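Local structure of single-stranded-DNA-specific exonuclease RecJ (2ZXR) at residues 586-598 against 644-656. The protein degrades single-stranded DNA in the 5' to 3' direction as a divalent-cation-dependent exonuclease, with no detectable activity on single-stranded RNA. Numbering follows the deposited sequence.
Sequences GLWLGLPPRPVLG and GLFSEALLAYWEV
Pro595 lays its CA and CB over one face of the Trp654 indole, CA standing 3.4 Å from the centroid of the five-membered ring and 12° off the normal, a CH-pi contact. Pro595 CB sits 3.4 Å from Trp654 CD1 on the same face, and Arg594 extends this cover over the six-membered part with its carbonyl. Within helix 643-655, Leu650 CD1 backs the opposite face, so the indole is clamped between its own helix and the proline-rich loop. Trp654 CG stands anti to the carbonyl carbon (chi1 -55°), which turns the ring toward the loop. The far end of the indole runs into Pro592 so closely that the modelled spacing there is doubtful. The price of this apolar wrapping is Trp654 NE1, buried without any hydrogen-bond partner in the model.

Nearer the strand, Leu591 reaches over one face of the Tyr653 ring, CD1 lying 3.9 Å from its centroid and 21° off the normal. The other Leu591 methyl, CD2, lies 4.3 Å from Leu650 CD1 and meets Phe646 more loosely. Trp588, whose NE1 is hydrogen-bonded to Pro582 O, brings CZ3 to within 4.3 Å of Leu650 CD2, which comes at the indole edge.

Toward solvent the contact thins out. Leu597 and Leu651 touch by single methyls, CD2 to CD2 at 3.8 Å. No direct hydrogen bond joins the segments; instead a water donates to Pro593 O at 2.9 Å and to Trp654 O at 2.8 Å. Strand 587-588 lies within a five-stranded parallel sheet between 601-603 and 558-560, and the contact joins the loop that follows this strand to the last helix of the RecJ C-terminal domain, away from the metal site.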
loop_
_atom_site.group_PDB
_atom_site.type_symbol
_atom_site.label_atom_id
_atom_site.label_comp_id
_atom_site.label_asym_id
_atom_site.label_seq_id
_atom_site.Cartn_x
_atom_site.Cartn_y
_atom_site.Cartn_z
ATOM N N GLY A 586 22.887 34.432 -15.605
ATOM C CA GLY A 586 22.968 33.312 -14.685
ATOM C C GLY A 586 22.131 33.566 -13.423
ATOM O O GLY A 586 22.088 32.729 -12.509
ATOM N N LEU A 587 21.471 34.726 -13.355
ATOM C CA LEU A 587 20.641 35.074 -12.195
ATOM C C LEU A 587 19.281 35.579 -12.665
ATOM O O LEU A 587 19.216 36.464 -13.519
ATOM C CB LEU A 587 21.314 36.173 -11.368
ATOM C CG LEU A 587 20.531 36.587 -10.129
ATOM C CD1 LEU A 587 20.648 35.456 -9.091
ATOM C CD2 LEU A 587 21.064 37.905 -9.561
ATOM N N TRP A 588 18.199 35.035 -12.113
ATOM C CA TRP A 588 16.856 35.456 -12.535
ATOM C C TRP A 588 16.081 36.005 -11.364
ATOM O O TRP A 588 16.206 35.514 -10.239
ATOM C CB TRP A 588 16.062 34.273 -13.138
ATOM C CG TRP A 588 16.610 33.643 -14.418
ATOM C CD1 TRP A 588 17.653 34.090 -15.192
ATOM C CD2 TRP A 588 16.096 32.477 -15.085
ATOM N NE1 TRP A 588 17.817 33.271 -16.299
ATOM C CE2 TRP A 588 16.876 32.276 -16.252
ATOM C CE3 TRP A 588 15.055 31.583 -14.808
ATOM C CZ2 TRP A 588 16.642 31.213 -17.136
ATOM C CZ3 TRP A 588 14.824 30.523 -15.697
ATOM C CH2 TRP A 588 15.614 30.354 -16.840
ATOM N N LEU A 589 15.270 37.022 -11.620
ATOM C CA LEU A 589 14.472 37.622 -10.564
ATOM C C LEU A 589 13.004 37.305 -10.805
ATOM O O LEU A 589 12.131 37.823 -10.126
ATOM C CB LEU A 589 14.677 39.133 -10.557
ATOM C CG LEU A 589 16.100 39.606 -10.282
ATOM C CD1 LEU A 589 16.140 41.136 -10.283
ATOM C CD2 LEU A 589 16.565 39.070 -8.933
ATOM N N GLY A 590 12.746 36.457 -11.794
ATOM C CA GLY A 590 11.389 36.104 -12.123
ATOM C C GLY A 590 11.467 34.952 -13.089
ATOM O O GLY A 590 12.565 34.474 -13.412
ATOM N N LEU A 591 10.304 34.519 -13.565
ATOM C CA LEU A 591 10.221 33.381 -14.460
ATOM C C LEU A 591 10.049 33.765 -15.922
ATOM O O LEU A 591 9.199 34.588 -16.258
ATOM C CB LEU A 591 9.037 32.486 -14.038
ATOM C CG LEU A 591 8.965 32.115 -12.557
ATOM C CD1 LEU A 591 7.776 31.195 -12.303
ATOM C CD2 LEU A 591 10.253 31.437 -12.150
ATOM N N PRO A 592 10.863 33.181 -16.811
ATOM C CA PRO A 592 10.644 33.572 -18.203
ATOM C C PRO A 592 9.320 33.000 -18.727
ATOM O O PRO A 592 8.743 32.076 -18.142
ATOM C CB PRO A 592 11.873 33.015 -18.934
ATOM C CG PRO A 592 12.425 31.983 -18.022
ATOM C CD PRO A 592 12.143 32.477 -16.638
ATOM N N PRO A 593 8.810 33.561 -19.828
ATOM C CA PRO A 593 7.549 33.081 -20.398
ATOM C C PRO A 593 7.632 31.689 -21.021
ATOM O O PRO A 593 6.682 30.908 -20.940
ATOM C CB PRO A 593 7.210 34.159 -21.423
ATOM C CG PRO A 593 8.577 34.601 -21.897
ATOM C CD PRO A 593 9.323 34.723 -20.580
ATOM N N ARG A 594 8.759 31.381 -21.651
ATOM C CA ARG A 594 8.935 30.087 -22.290
ATOM C C ARG A 594 10.204 29.413 -21.816
ATOM O O ARG A 594 11.094 30.054 -21.290
ATOM C CB ARG A 594 8.949 30.263 -23.810
ATOM C CG ARG A 594 7.577 30.663 -24.355
ATOM C CD ARG A 594 7.647 31.456 -25.645
ATOM N NE ARG A 594 8.383 32.707 -25.479
ATOM C CZ ARG A 594 9.657 32.873 -25.825
ATOM N NH1 ARG A 594 10.344 31.869 -26.368
ATOM N NH2 ARG A 594 10.254 34.038 -25.614
ATOM N N PRO A 595 10.311 28.103 -22.016
ATOM C CA PRO A 595 11.518 27.423 -21.559
ATOM C C PRO A 595 12.869 27.978 -22.007
ATOM O O PRO A 595 13.035 28.496 -23.121
ATOM C CB PRO A 595 11.301 25.975 -22.008
ATOM C CG PRO A 595 10.225 26.066 -23.062
ATOM C CD PRO A 595 9.339 27.153 -22.579
ATOM N N VAL A 596 13.826 27.878 -21.089
ATOM C CA VAL A 596 15.195 28.293 -21.327
ATOM C C VAL A 596 16.023 27.207 -20.638
ATOM O O VAL A 596 16.283 27.280 -19.432
ATOM C CB VAL A 596 15.480 29.668 -20.704
ATOM C CG1 VAL A 596 16.904 30.103 -21.054
ATOM C CG2 VAL A 596 14.476 30.695 -21.225
ATOM N N LEU A 597 16.392 26.187 -21.408
ATOM C CA LEU A 597 17.144 25.045 -20.893
ATOM C C LEU A 597 18.623 25.082 -21.278
ATOM O O LEU A 597 19.045 25.941 -22.042
ATOM C CB LEU A 597 16.484 23.743 -21.369
ATOM C CG LEU A 597 15.005 23.591 -20.948
ATOM C CD1 LEU A 597 14.453 22.248 -21.399
ATOM C CD2 LEU A 597 14.897 23.712 -19.425
ATOM N N GLY A 598 19.408 24.142 -20.753
ATOM C CA GLY A 598 20.837 24.161 -21.025
ATOM C C GLY A 598 21.336 25.488 -20.464
ATOM O O GLY A 598 22.066 26.246 -21.110
ATOM N N GLY A 644 15.812 20.283 -7.499
ATOM C CA GLY A 644 15.148 19.294 -8.336
ATOM C C GLY A 644 13.654 19.515 -8.525
ATOM O O GLY A 644 13.170 19.498 -9.658
ATOM N N LEU A 645 12.935 19.722 -7.415
ATOM C CA LEU A 645 11.478 19.947 -7.413
ATOM C C LEU A 645 11.106 21.273 -8.054
ATOM O O LEU A 645 10.107 21.398 -8.752
ATOM C CB LEU A 645 10.956 19.913 -5.969
ATOM C CG LEU A 645 10.955 18.494 -5.371
ATOM C CD1 LEU A 645 10.810 18.490 -3.849
ATOM C CD2 LEU A 645 9.829 17.711 -6.050
ATOM N N PHE A 646 11.926 22.277 -7.806
ATOM C CA PHE A 646 11.679 23.602 -8.364
ATOM C C PHE A 646 11.877 23.520 -9.870
ATOM O O PHE A 646 11.064 24.035 -10.640
ATOM C CB PHE A 646 12.662 24.598 -7.784
ATOM C CG PHE A 646 12.438 25.980 -8.257
ATOM C CD1 PHE A 646 11.364 26.719 -7.780
ATOM C CD2 PHE A 646 13.281 26.543 -9.206
ATOM C CE1 PHE A 646 11.138 27.987 -8.241
ATOM C CE2 PHE A 646 13.051 27.820 -9.665
ATOM C CZ PHE A 646 11.984 28.539 -9.183
ATOM N N SER A 647 12.973 22.865 -10.275
ATOM C CA SER A 647 13.274 22.701 -11.694
ATOM C C SER A 647 12.154 21.911 -12.362
ATOM O O SER A 647 11.711 22.249 -13.448
ATOM C CB SER A 647 14.597 21.935 -11.896
ATOM O OG SER A 647 15.730 22.701 -11.515
ATOM N N GLU A 648 11.701 20.851 -11.705
ATOM C CA GLU A 648 10.657 20.028 -12.292
ATOM C C GLU A 648 9.385 20.837 -12.437
ATOM O O GLU A 648 8.710 20.804 -13.484
ATOM C CB GLU A 648 10.390 18.797 -11.415
ATOM C CG GLU A 648 9.235 17.968 -11.916
ATOM C CD GLU A 648 8.950 16.777 -11.026
ATOM O OE1 GLU A 648 8.905 16.942 -9.782
ATOM O OE2 GLU A 648 8.763 15.683 -11.588
ATOM N N ALA A 649 9.065 21.556 -11.367
ATOM C CA ALA A 649 7.872 22.378 -11.314
ATOM C C ALA A 649 7.909 23.478 -12.368
ATOM O O ALA A 649 6.868 23.874 -12.914
ATOM C CB ALA A 649 7.738 22.991 -9.930
ATOM N N LEU A 650 9.109 23.987 -12.632
ATOM C CA LEU A 650 9.259 25.051 -13.613
ATOM C C LEU A 650 8.930 24.502 -14.994
ATOM O O LEU A 650 8.261 25.166 -15.779
ATOM C CB LEU A 650 10.678 25.633 -13.561
ATOM C CG LEU A 650 10.968 26.774 -14.549
ATOM C CD1 LEU A 650 9.864 27.827 -14.500
ATOM C CD2 LEU A 650 12.305 27.395 -14.212
ATOM N N LEU A 651 9.384 23.285 -15.292
ATOM C CA LEU A 651 9.060 22.685 -16.588
ATOM C C LEU A 651 7.534 22.558 -16.749
ATOM O O LEU A 651 6.981 22.859 -17.811
ATOM C CB LEU A 651 9.689 21.304 -16.720
ATOM C CG LEU A 651 11.219 21.255 -16.652
ATOM C CD1 LEU A 651 11.663 19.820 -16.987
ATOM C CD2 LEU A 651 11.836 22.241 -17.653
ATOM N N ALA A 652 6.842 22.131 -15.698
ATOM C CA ALA A 652 5.390 21.991 -15.804
ATOM C C ALA A 652 4.798 23.385 -15.985
ATOM O O ALA A 652 3.821 23.572 -16.721
ATOM C CB ALA A 652 4.807 21.310 -14.533
ATOM N N TYR A 653 5.408 24.357 -15.309
ATOM C CA TYR A 653 4.966 25.746 -15.383
ATOM C C TYR A 653 5.020 26.274 -16.825
ATOM O O TYR A 653 4.077 26.932 -17.268
ATOM C CB TYR A 653 5.825 26.629 -14.482
ATOM C CG TYR A 653 5.471 28.106 -14.543
ATOM C CD1 TYR A 653 4.341 28.598 -13.907
ATOM C CD2 TYR A 653 6.260 29.006 -15.263
ATOM C CE1 TYR A 653 3.998 29.946 -13.983
ATOM C CE2 TYR A 653 5.924 30.365 -15.343
ATOM C CZ TYR A 653 4.787 30.820 -14.699
ATOM O OH TYR A 653 4.428 32.154 -14.790
ATOM N N TRP A 654 6.110 26.008 -17.549
ATOM C CA TRP A 654 6.202 26.471 -18.946
ATOM C C TRP A 654 5.033 25.833 -19.705
ATOM O O TRP A 654 4.343 26.484 -20.479
ATOM C CB TRP A 654 7.455 25.977 -19.678
ATOM C CG TRP A 654 8.821 26.230 -19.100
ATOM C CD1 TRP A 654 9.864 25.315 -19.036
ATOM C CD2 TRP A 654 9.347 27.455 -18.613
ATOM N NE1 TRP A 654 10.992 25.908 -18.544
ATOM C CE2 TRP A 654 10.710 27.220 -18.274
ATOM C CE3 TRP A 654 8.812 28.723 -18.430
ATOM C CZ2 TRP A 654 11.535 28.214 -17.761
ATOM C CZ3 TRP A 654 9.617 29.693 -17.926
ATOM C CH2 TRP A 654 10.975 29.437 -17.590
ATOM N N GLU A 655 4.847 24.531 -19.500
ATOM C CA GLU A 655 3.781 23.818 -20.183
ATOM C C GLU A 655 2.371 24.333 -19.902
ATOM O O GLU A 655 1.625 24.629 -20.837
ATOM C CB GLU A 655 3.858 22.324 -19.873
ATOM C CG GLU A 655 4.538 21.546 -20.976
ATOM C CD GLU A 655 4.088 22.016 -22.367
ATOM O OE1 GLU A 655 2.897 21.831 -22.727
ATOM O OE2 GLU A 655 4.928 22.591 -23.092
ATOM N N VAL A 656 1.998 24.450 -18.632
ATOM C CA VAL A 656 0.662 24.933 -18.305
ATOM C C VAL A 656 0.419 26.362 -18.756
ATOM O O VAL A 656 -0.555 26.994 -18.343
ATOM C CB VAL A 656 0.365 24.881 -16.795
ATOM C CG1 VAL A 656 0.423 23.463 -16.317
ATOM C CG2 VAL A 656 1.336 25.752 -16.032
HETATM O O HOH W 1 5.320 28.580 -21.999
#